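Local coordinates for protein 2,5-dihydroxypyridine 5,6-dioxygenase (Pseudomonas putida KT2440, PDB 7CUP) that catalyses the iron(II)-dependent opening of the 2,5-dihydroxypyridine ring by dioxygen between carbons 5 and 6, giving N-formylmaleamate in aerobic nicotinate degradation, at residues K31-D36 against L59-H64; R141-E146 against A174-G179; G193-W198 against I266-Q271. All coordinates share one frame; numbering follows the deposited sequence.

Contact 1: K31-D36 against L59-H64; sequences KSHYSD and LPAFNH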
loop_
_atom_site.group_PDB
_atom_site.type_symbol
_atom_site.label_atom_id
_atom_site.label_comp_id
_atom_site.label_asym_id
_atom_site.label_seq_id
_atom_site.Cartn_x
_atom_site.Cartn_y
_atom_site.Cartn_z
ATOM N N LYS A 31 7.921 -16.777 5.342
ATOM C CA LYS A 31 7.857 -15.843 4.187
ATOM C C LYS A 31 9.112 -14.979 4.136
ATOM O O LYS A 31 9.837 -14.915 5.134
ATOM C CB LYS A 31 6.615 -14.945 4.288
ATOM C CG LYS A 31 6.548 -14.103 5.549
ATOM C CD LYS A 31 5.381 -13.155 5.557
ATOM C CE LYS A 31 5.406 -12.199 6.721
ATOM N NZ LYS A 31 4.358 -11.174 6.541
ATOM N N SER A 32 9.308 -14.314 2.998
ATOM C CA SER A 32 10.336 -13.268 2.772
ATOM C C SER A 32 9.688 -12.125 1.984
ATOM O O SER A 32 8.488 -12.195 1.779
ATOM C CB SER A 32 11.554 -13.860 2.075
ATOM O OG SER A 32 12.642 -12.941 2.098
ATOM N N HIS A 33 10.426 -11.082 1.589
ATOM C CA HIS A 33 9.786 -9.865 1.006
ATOM C C HIS A 33 9.094 -10.199 -0.330
ATOM O O HIS A 33 8.118 -9.553 -0.677
ATOM C CB HIS A 33 10.802 -8.743 0.818
ATOM C CG HIS A 33 11.667 -8.936 -0.377
ATOM N ND1 HIS A 33 12.936 -9.488 -0.273
ATOM C CD2 HIS A 33 11.472 -8.652 -1.681
ATOM C CE1 HIS A 33 13.468 -9.543 -1.491
ATOM N NE2 HIS A 33 12.589 -9.052 -2.364
ATOM N N TYR A 34 9.538 -11.233 -1.038
ATOM C CA TYR A 34 9.024 -11.603 -2.375
ATOM C C TYR A 34 7.874 -12.619 -2.291
ATOM O O TYR A 34 7.372 -13.010 -3.355
ATOM C CB TYR A 34 10.186 -12.149 -3.203
ATOM C CG TYR A 34 10.929 -13.298 -2.560
ATOM C CD1 TYR A 34 10.529 -14.608 -2.789
ATOM C CD2 TYR A 34 12.046 -13.096 -1.750
ATOM C CE1 TYR A 34 11.202 -15.680 -2.224
ATOM C CE2 TYR A 34 12.761 -14.165 -1.233
ATOM C CZ TYR A 34 12.308 -15.454 -1.431
ATOM O OH TYR A 34 12.956 -16.536 -0.902
ATOM N N SER A 35 7.427 -13.024 -1.106
ATOM C CA SER A 35 6.333 -14.013 -0.932
ATOM C C SER A 35 5.001 -13.368 -1.329
ATOM O O SER A 35 4.819 -12.190 -1.040
ATOM C CB SER A 35 6.269 -14.508 0.484
ATOM O OG SER A 35 7.438 -15.245 0.812
ATOM N N ASP A 36 4.107 -14.125 -1.946
ATOM C CA ASP A 36 2.760 -13.644 -2.334
ATOM C C ASP A 36 1.949 -13.382 -1.078
ATOM O O ASP A 36 1.686 -14.311 -0.303
ATOM C CB ASP A 36 2.024 -14.625 -3.245
ATOM C CG ASP A 36 0.709 -14.024 -3.744
ATOM O OD1 ASP A 36 0.215 -13.036 -3.124
ATOM O OD2 ASP A 36 0.205 -14.514 -4.763
ATOM N N LEU A 59 12.055 -14.104 7.023
ATOM C CA LEU A 59 13.524 -14.061 6.867
ATOM C C LEU A 59 13.865 -13.013 5.809
ATOM O O LEU A 59 13.186 -12.900 4.794
ATOM C CB LEU A 59 14.003 -15.445 6.427
ATOM C CG LEU A 59 13.728 -16.587 7.405
ATOM C CD1 LEU A 59 14.356 -17.869 6.934
ATOM C CD2 LEU A 59 14.246 -16.239 8.783
ATOM N N PRO A 60 14.974 -12.281 5.993
ATOM C CA PRO A 60 15.587 -11.519 4.912
ATOM C C PRO A 60 15.920 -12.444 3.736
ATOM O O PRO A 60 16.361 -13.590 3.965
ATOM C CB PRO A 60 16.911 -11.008 5.530
ATOM C CG PRO A 60 16.713 -11.085 7.030
ATOM C CD PRO A 60 15.769 -12.251 7.227
ATOM N N ALA A 61 15.671 -11.962 2.523
ATOM C CA ALA A 61 15.993 -12.663 1.264
ATOM C C ALA A 61 17.483 -12.954 1.231
ATOM O O ALA A 61 18.295 -12.037 1.540
ATOM C CB ALA A 61 15.593 -11.831 0.080
ATOM N N PHE A 62 17.832 -14.165 0.837
ATOM C CA PHE A 62 19.238 -14.568 0.631
ATOM C C PHE A 62 19.560 -14.394 -0.848
ATOM O O PHE A 62 18.781 -14.908 -1.648
ATOM C CB PHE A 62 19.477 -16.004 1.086
ATOM C CG PHE A 62 20.947 -16.346 1.118
ATOM C CD1 PHE A 62 21.737 -15.976 2.201
ATOM C CD2 PHE A 62 21.564 -16.976 0.042
ATOM C CE1 PHE A 62 23.094 -16.259 2.220
ATOM C CE2 PHE A 62 22.928 -17.251 0.054
ATOM C CZ PHE A 62 23.685 -16.902 1.146
ATOM N N ASN A 63 20.646 -13.704 -1.192
ATOM C CA ASN A 63 20.961 -13.508 -2.620
ATOM C C ASN A 63 22.178 -14.345 -3.012
ATOM O O ASN A 63 23.153 -14.392 -2.274
ATOM C CB ASN A 63 21.179 -12.053 -2.988
ATOM C CG ASN A 63 21.132 -11.857 -4.489
ATOM O OD1 ASN A 63 20.130 -12.216 -5.147
ATOM N ND2 ASN A 63 22.227 -11.331 -5.027
ATOM N N HIS A 64 22.091 -14.969 -4.178
ATOM C CA HIS A 64 23.230 -15.569 -4.908
ATOM C C HIS A 64 23.692 -14.576 -5.973
ATOM O O HIS A 64 23.022 -14.397 -6.993
ATOM C CB HIS A 64 22.752 -16.919 -5.428
ATOM C CG HIS A 64 22.351 -17.861 -4.346
ATOM N ND1 HIS A 64 21.021 -18.109 -4.044
ATOM C CD2 HIS A 64 23.091 -18.607 -3.495
ATOM C CE1 HIS A 64 20.955 -19.006 -3.083
ATOM N NE2 HIS A 64 22.214 -19.316 -2.721
HETATM O O HOH W 1 14.126 -9.479 2.353
HETATM O O HOH W 2 15.861 -16.312 -0.152
#
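Ser32 reaches across to the backbone carbonyl of Leu59. Its CB already lies 3.3 Å from Leu59 O, and OG, swung opposite the backbone N (chi1 -168°), donates a 2.8 Å hydrogen bond to that same Leu59 O. One residue before Ser32, Lys31 O accepts from Leu59 N at 3.0 Å, so the backbone amide and carbonyl of Leu59 are both gripped by neighbouring residues. With an alanine here in place of Ser32, the Leu59 carbonyl would probably lose its hydroxyl donor, and the chain into Ala61 would be less firmly held.

The methyl of Ala61 is small enough to enter the corner between two rings: CB meets His33 CE1 at 3.5 Å and Tyr34 CE2 at 3.9 Å, in each case at the ring edge. One water joins His33 ND1 to Ala61 N; another donates to Tyr34 OH and accepts from Phe62 N, while Tyr34 OH also bonds to Met101 O. Pro2 of a second subunit packs on Tyr34 and Ala61, placing these loops at a subunit interface.

The type I turn from Ser32 to Ser35 leads from strand 26-31 towards helix 37-49, and Leu59 follows the adjacent parallel strand 53-58.

Contact 2: R141-E146 against A174-G179; sequences RVLAAE and AVTEYG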
loop_
_atom_site.group_PDB
_atom_site.type_symbol
_atom_site.label_atom_id
_atom_site.label_comp_id
_atom_site.label_asym_id
_atom_site.label_seq_id
_atom_site.Cartn_x
_atom_site.Cartn_y
_atom_site.Cartn_z
ATOM N N ARG A 141 -2.041 -43.219 -5.716
ATOM C CA ARG A 141 -1.444 -43.589 -7.025
ATOM C C ARG A 141 0.081 -43.470 -6.932
ATOM O O ARG A 141 0.796 -44.361 -7.435
ATOM C CB ARG A 141 -2.046 -42.745 -8.152
ATOM C CG ARG A 141 -3.524 -43.021 -8.395
ATOM C CD ARG A 141 -4.128 -42.355 -9.630
ATOM N NE ARG A 141 -3.968 -40.903 -9.552
ATOM C CZ ARG A 141 -2.968 -40.223 -10.118
ATOM N NH1 ARG A 141 -2.058 -40.841 -10.846
ATOM N NH2 ARG A 141 -2.865 -38.915 -9.950
ATOM N N VAL A 142 0.583 -42.425 -6.285
ATOM C CA VAL A 142 2.050 -42.152 -6.193
ATOM C C VAL A 142 2.740 -43.209 -5.311
ATOM O O VAL A 142 3.901 -43.591 -5.634
ATOM C CB VAL A 142 2.311 -40.725 -5.681
ATOM C CG1 VAL A 142 3.768 -40.505 -5.290
ATOM C CG2 VAL A 142 1.835 -39.695 -6.698
ATOM N N LEU A 143 2.111 -43.588 -4.194
ATOM C CA LEU A 143 2.646 -44.630 -3.277
ATOM C C LEU A 143 2.645 -45.998 -3.985
ATOM O O LEU A 143 3.612 -46.753 -3.768
ATOM C CB LEU A 143 1.781 -44.697 -2.023
ATOM C CG LEU A 143 1.857 -43.510 -1.076
ATOM C CD1 LEU A 143 1.326 -43.938 0.282
ATOM C CD2 LEU A 143 3.270 -42.949 -0.968
ATOM N N ALA A 144 1.608 -46.308 -4.778
ATOM C CA ALA A 144 1.553 -47.527 -5.626
ATOM C C ALA A 144 2.758 -47.544 -6.584
ATOM O O ALA A 144 3.432 -48.599 -6.724
ATOM C CB ALA A 144 0.242 -47.601 -6.360
ATOM N N ALA A 145 3.091 -46.413 -7.201
ATOM C CA ALA A 145 4.278 -46.313 -8.085
ATOM C C ALA A 145 5.533 -46.517 -7.246
ATOM O O ALA A 145 6.476 -47.178 -7.729
ATOM C CB ALA A 145 4.331 -44.988 -8.807
ATOM N N GLU A 146 5.544 -45.954 -6.043
ATOM C CA GLU A 146 6.721 -45.995 -5.148
ATOM C C GLU A 146 7.049 -47.453 -4.800
ATOM O O GLU A 146 8.249 -47.758 -4.741
ATOM C CB GLU A 146 6.491 -45.173 -3.881
ATOM C CG GLU A 146 7.699 -45.148 -2.936
ATOM C CD GLU A 146 7.410 -44.600 -1.544
ATOM O OE1 GLU A 146 6.229 -44.621 -1.147
ATOM O OE2 GLU A 146 8.359 -44.144 -0.862
ATOM N N ALA A 174 13.842 -43.935 -2.933
ATOM C CA ALA A 174 12.727 -43.379 -3.726
ATOM C C ALA A 174 12.153 -42.176 -2.957
ATOM O O ALA A 174 11.995 -42.286 -1.746
ATOM C CB ALA A 174 11.682 -44.446 -3.910
ATOM N N VAL A 175 11.896 -41.051 -3.621
ATOM C CA VAL A 175 11.215 -39.882 -3.001
ATOM C C VAL A 175 9.931 -39.635 -3.779
ATOM O O VAL A 175 9.963 -39.713 -5.015
ATOM C CB VAL A 175 12.135 -38.655 -2.957
ATOM C CG1 VAL A 175 11.404 -37.406 -2.483
ATOM C CG2 VAL A 175 13.337 -38.922 -2.070
ATOM N N THR A 176 8.838 -39.405 -3.056
ATOM C CA THR A 176 7.516 -39.039 -3.621
ATOM C C THR A 176 7.165 -37.579 -3.298
ATOM O O THR A 176 7.586 -37.071 -2.242
ATOM C CB THR A 176 6.432 -39.980 -3.095
ATOM O OG1 THR A 176 6.260 -39.747 -1.696
ATOM C CG2 THR A 176 6.790 -41.426 -3.354
ATOM N N GLU A 177 6.424 -36.938 -4.203
ATOM C CA GLU A 177 5.713 -35.664 -3.954
ATOM C C GLU A 177 4.273 -35.883 -4.398
ATOM O O GLU A 177 4.122 -36.121 -5.596
ATOM C CB GLU A 177 6.391 -34.515 -4.711
ATOM C CG GLU A 177 7.871 -34.388 -4.482
ATOM C CD GLU A 177 8.500 -33.131 -5.049
ATOM O OE1 GLU A 177 7.751 -32.220 -5.404
ATOM O OE2 GLU A 177 9.746 -33.053 -5.118
ATOM N N TYR A 178 3.279 -35.863 -3.485
ATOM C CA TYR A 178 1.820 -36.034 -3.768
ATOM C C TYR A 178 1.000 -34.835 -3.255
ATOM O O TYR A 178 -0.254 -34.878 -3.330
ATOM C CB TYR A 178 1.254 -37.345 -3.182
ATOM C CG TYR A 178 1.576 -37.640 -1.726
ATOM C CD1 TYR A 178 0.898 -37.003 -0.692
ATOM C CD2 TYR A 178 2.517 -38.598 -1.365
ATOM C CE1 TYR A 178 1.174 -37.259 0.642
ATOM C CE2 TYR A 178 2.800 -38.871 -0.030
ATOM C CZ TYR A 178 2.130 -38.205 0.984
ATOM O OH TYR A 178 2.365 -38.475 2.316
ATOM N N GLY A 179 1.653 -33.771 -2.774
ATOM C CA GLY A 179 1.012 -32.447 -2.648
ATOM C C GLY A 179 0.669 -32.031 -1.228
ATOM O O GLY A 179 0.102 -30.934 -1.058
HETATM O O HOH W 3 6.183 -41.888 0.435
#
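Tyr178 presents its phenol ring to Leu143, whose CD2 approaches CE2 obliquely at 4.2 Å. The ring of Tyr180 meets that of Tyr178 edge to face, and the phenol oxygen bonds to Asp182. Nearer the backbone, Val142 CG2 lies 4.3 Å from Tyr178 CB, so the aromatic residue offers carbon to two helix side chains while its hydroxyl is engaged elsewhere.

Thr176 fills the middle of the contact. Val142 CG1, placed opposite the backbone N (chi1 168°), presses on Thr176 CB at 3.5 Å, a tight fit that suits two compact beta-branched side chains. From the next helical turn Glu146 extends at about a right angle across Thr176, its CD 3.7 Å from CG2; its CG also touches Ala174 CB at 4.2 Å. The helix segment 141-146 runs nearly antiparallel to strand 175-177, with the two axes 8.9 Å apart, and closes over one side of this outermost strand of the sheet.

No direct hydrogen bond joins the segments. A water donates to Glu146 OE1 at 3.2 Å and is also hydrogen-bonded to Thr176 OG1, which has Arg186 as a further partner. Glutamate suits a place of this mixed character: its chain from CB to CD lies along the Thr176 methyl in carbon contact, and OE1 goes on to the single water that ties the carboxylate to the strand.

Contact 3: G193-W198 against I266-Q271; sequences GFLFTW and IGWGLQ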
loop_
_atom_site.group_PDB
_atom_site.type_symbol
_atom_site.label_atom_id
_atom_site.label_comp_id
_atom_site.label_asym_id
_atom_site.label_seq_id
_atom_site.Cartn_x
_atom_site.Cartn_y
_atom_site.Cartn_z
ATOM N N GLY A 193 2.693 -34.547 -7.562
ATOM C CA GLY A 193 2.132 -35.788 -8.128
ATOM C C GLY A 193 3.146 -36.522 -8.988
ATOM O O GLY A 193 2.830 -36.786 -10.144
ATOM N N PHE A 194 4.321 -36.862 -8.446
ATOM C CA PHE A 194 5.385 -37.610 -9.169
ATOM C C PHE A 194 6.375 -38.219 -8.174
ATOM O O PHE A 194 6.224 -38.076 -6.933
ATOM C CB PHE A 194 6.069 -36.696 -10.193
ATOM C CG PHE A 194 6.789 -35.500 -9.626
ATOM C CD1 PHE A 194 6.088 -34.357 -9.242
ATOM C CD2 PHE A 194 8.174 -35.482 -9.541
ATOM C CE1 PHE A 194 6.763 -33.250 -8.734
ATOM C CE2 PHE A 194 8.848 -34.357 -9.063
ATOM C CZ PHE A 194 8.138 -33.251 -8.644
ATOM N N LEU A 195 7.389 -38.897 -8.701
ATOM C CA LEU A 195 8.368 -39.634 -7.876
ATOM C C LEU A 195 9.670 -39.788 -8.668
ATOM O O LEU A 195 9.653 -39.656 -9.907
ATOM C CB LEU A 195 7.754 -40.969 -7.422
ATOM C CG LEU A 195 7.889 -42.175 -8.369
ATOM C CD1 LEU A 195 7.630 -43.485 -7.626
ATOM C CD2 LEU A 195 6.928 -42.034 -9.539
ATOM N N PHE A 196 10.764 -40.022 -7.948
ATOM C CA PHE A 196 12.123 -40.107 -8.512
ATOM C C PHE A 196 13.058 -40.823 -7.526
ATOM O O PHE A 196 12.707 -40.951 -6.335
ATOM C CB PHE A 196 12.628 -38.697 -8.826
ATOM C CG PHE A 196 12.469 -37.716 -7.689
ATOM C CD1 PHE A 196 13.470 -37.559 -6.741
ATOM C CD2 PHE A 196 11.321 -36.952 -7.573
ATOM C CE1 PHE A 196 13.329 -36.652 -5.702
ATOM C CE2 PHE A 196 11.175 -36.050 -6.529
ATOM C CZ PHE A 196 12.170 -35.909 -5.586
ATOM N N THR A 197 14.182 -41.316 -8.051
ATOM C CA THR A 197 15.385 -41.758 -7.303
ATOM C C THR A 197 16.606 -41.044 -7.856
ATOM O O THR A 197 16.440 -40.077 -8.622
ATOM C CB THR A 197 15.742 -43.248 -7.454
ATOM O OG1 THR A 197 14.709 -44.013 -8.072
ATOM C CG2 THR A 197 16.128 -43.837 -6.120
ATOM N N TRP A 198 17.784 -41.536 -7.471
ATOM C CA TRP A 198 19.092 -41.173 -8.046
ATOM C C TRP A 198 19.710 -42.449 -8.599
ATOM O O TRP A 198 19.470 -43.526 -8.070
ATOM C CB TRP A 198 19.955 -40.511 -6.965
ATOM C CG TRP A 198 19.405 -39.203 -6.498
ATOM C CD1 TRP A 198 19.924 -37.965 -6.748
ATOM C CD2 TRP A 198 18.249 -38.996 -5.668
ATOM N NE1 TRP A 198 19.153 -37.007 -6.159
ATOM C CE2 TRP A 198 18.122 -37.605 -5.489
ATOM C CE3 TRP A 198 17.341 -39.849 -5.028
ATOM C CZ2 TRP A 198 17.123 -37.045 -4.700
ATOM C CZ3 TRP A 198 16.341 -39.299 -4.257
ATOM C CH2 TRP A 198 16.231 -37.913 -4.108
ATOM N N ILE A 266 15.890 -39.005 -11.238
ATOM C CA ILE A 266 15.328 -39.636 -12.458
ATOM C C ILE A 266 14.013 -40.226 -12.002
ATOM O O ILE A 266 13.988 -40.765 -10.897
ATOM C CB ILE A 266 16.321 -40.679 -13.024
ATOM C CG1 ILE A 266 16.797 -41.662 -11.957
ATOM C CG2 ILE A 266 17.510 -39.991 -13.659
ATOM C CD1 ILE A 266 17.577 -42.835 -12.522
ATOM N N GLY A 267 12.942 -40.044 -12.750
ATOM C CA GLY A 267 11.631 -40.493 -12.273
ATOM C C GLY A 267 10.578 -40.253 -13.318
ATOM O O GLY A 267 10.939 -39.970 -14.462
ATOM N N TRP A 268 9.313 -40.351 -12.947
ATOM C CA TRP A 268 8.213 -40.148 -13.914
ATOM C C TRP A 268 7.028 -39.461 -13.237
ATOM O O TRP A 268 6.954 -39.469 -12.004
ATOM C CB TRP A 268 7.865 -41.466 -14.622
ATOM C CG TRP A 268 7.198 -42.528 -13.808
ATOM C CD1 TRP A 268 5.865 -42.788 -13.762
ATOM C CD2 TRP A 268 7.821 -43.508 -12.955
ATOM N NE1 TRP A 268 5.610 -43.830 -12.914
ATOM C CE2 TRP A 268 6.790 -44.308 -12.425
ATOM C CE3 TRP A 268 9.140 -43.792 -12.602
ATOM C CZ2 TRP A 268 7.030 -45.383 -11.569
ATOM C CZ3 TRP A 268 9.381 -44.829 -11.726
ATOM C CH2 TRP A 268 8.340 -45.616 -11.226
ATOM N N GLY A 269 6.180 -38.855 -14.059
ATOM C CA GLY A 269 5.094 -37.973 -13.630
ATOM C C GLY A 269 3.814 -38.732 -13.533
ATOM O O GLY A 269 3.591 -39.597 -14.407
ATOM N N LEU A 270 3.004 -38.416 -12.526
ATOM C CA LEU A 270 1.724 -39.112 -12.239
ATOM C C LEU A 270 0.610 -38.093 -12.044
ATOM O O LEU A 270 -0.426 -38.466 -11.457
ATOM C CB LEU A 270 1.922 -39.997 -11.004
ATOM C CG LEU A 270 2.739 -41.275 -11.254
ATOM C CD1 LEU A 270 3.061 -41.989 -9.954
ATOM C CD2 LEU A 270 2.024 -42.219 -12.209
ATOM N N GLN A 271 0.773 -36.875 -12.565
ATOM C CA GLN A 271 -0.218 -35.775 -12.366
ATOM C C GLN A 271 -0.966 -35.459 -13.668
ATOM O O GLN A 271 -0.545 -34.637 -14.478
ATOM C CB GLN A 271 0.487 -34.538 -11.784
ATOM C CG GLN A 271 -0.459 -33.427 -11.363
ATOM C CD GLN A 271 -1.653 -33.914 -10.583
ATOM O OE1 GLN A 271 -2.705 -34.217 -11.139
ATOM N NE2 GLN A 271 -1.501 -33.922 -9.268
#
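Strands 194-197 and 266-269 pair antiparallel inside the five-stranded sheet whose strand 263-269 carries the iron ligand His265. Thr197 and Ile266 form a hydrogen-bonded pair, Thr197 N to Ile266 O and Ile266 N to Thr197 O both measuring 2.9 Å. At the next such pair, Trp268 N donates to Leu195 O at 3.1 Å, whereas the return bond from Leu195 N to Trp268 O is weak.

Between them, Phe196 and Gly267 are a non-hydrogen-bonded pair with CA atoms only 3.8 Å apart. Glycine suits this place because any CB would collide with Leu195 O and Phe196 CA; its own CA makes a C-H...O contact to Leu195 O at 3.2 Å. Phe194 and Phe196 share one face of the sheet, where the Phe196 ring meets His265. Gly193, which with Phe194 faces Glu177 in a G1 bulge, accepts from Leu270 N, and a side chain on it would strike Gln271 NE2.

The other face bears Leu195, Thr197, Ile266 and Trp268, with Ala145 and Leu149 of helix 136-151 packed against Leu195. Here leucine lays one methyl on the indole: Leu195 CD2 sits 3.8 Å from the Trp268 six-membered ring centroid, 14° off its normal, a CH-pi contact.

How the contacts relate
Contacts 2 and 3 are parts of one layered unit, their centres 7 Å apart. Strand 175-177 of contact 2 is the edge neighbour of strand 194-197 in contact 3: Val175 N lies 2.8 Å from Phe196 O, and Glu177 O lies 2.9 Å from Gly193 N, both probable hydrogen bonds. The helix of contact 2 also reaches contact 3, Ala145 CB lying 3.5 Å from Leu270 CD1. Both come near the iron bound by His265, Ser302, His318 and Asp320: the side chains of Glu177 and Trp198 are about 8 Å and 7 Å from the metal. Contact 1 stands apart, its nearest atoms about 17 Å from contact 2 and about 18 Å from contact 3.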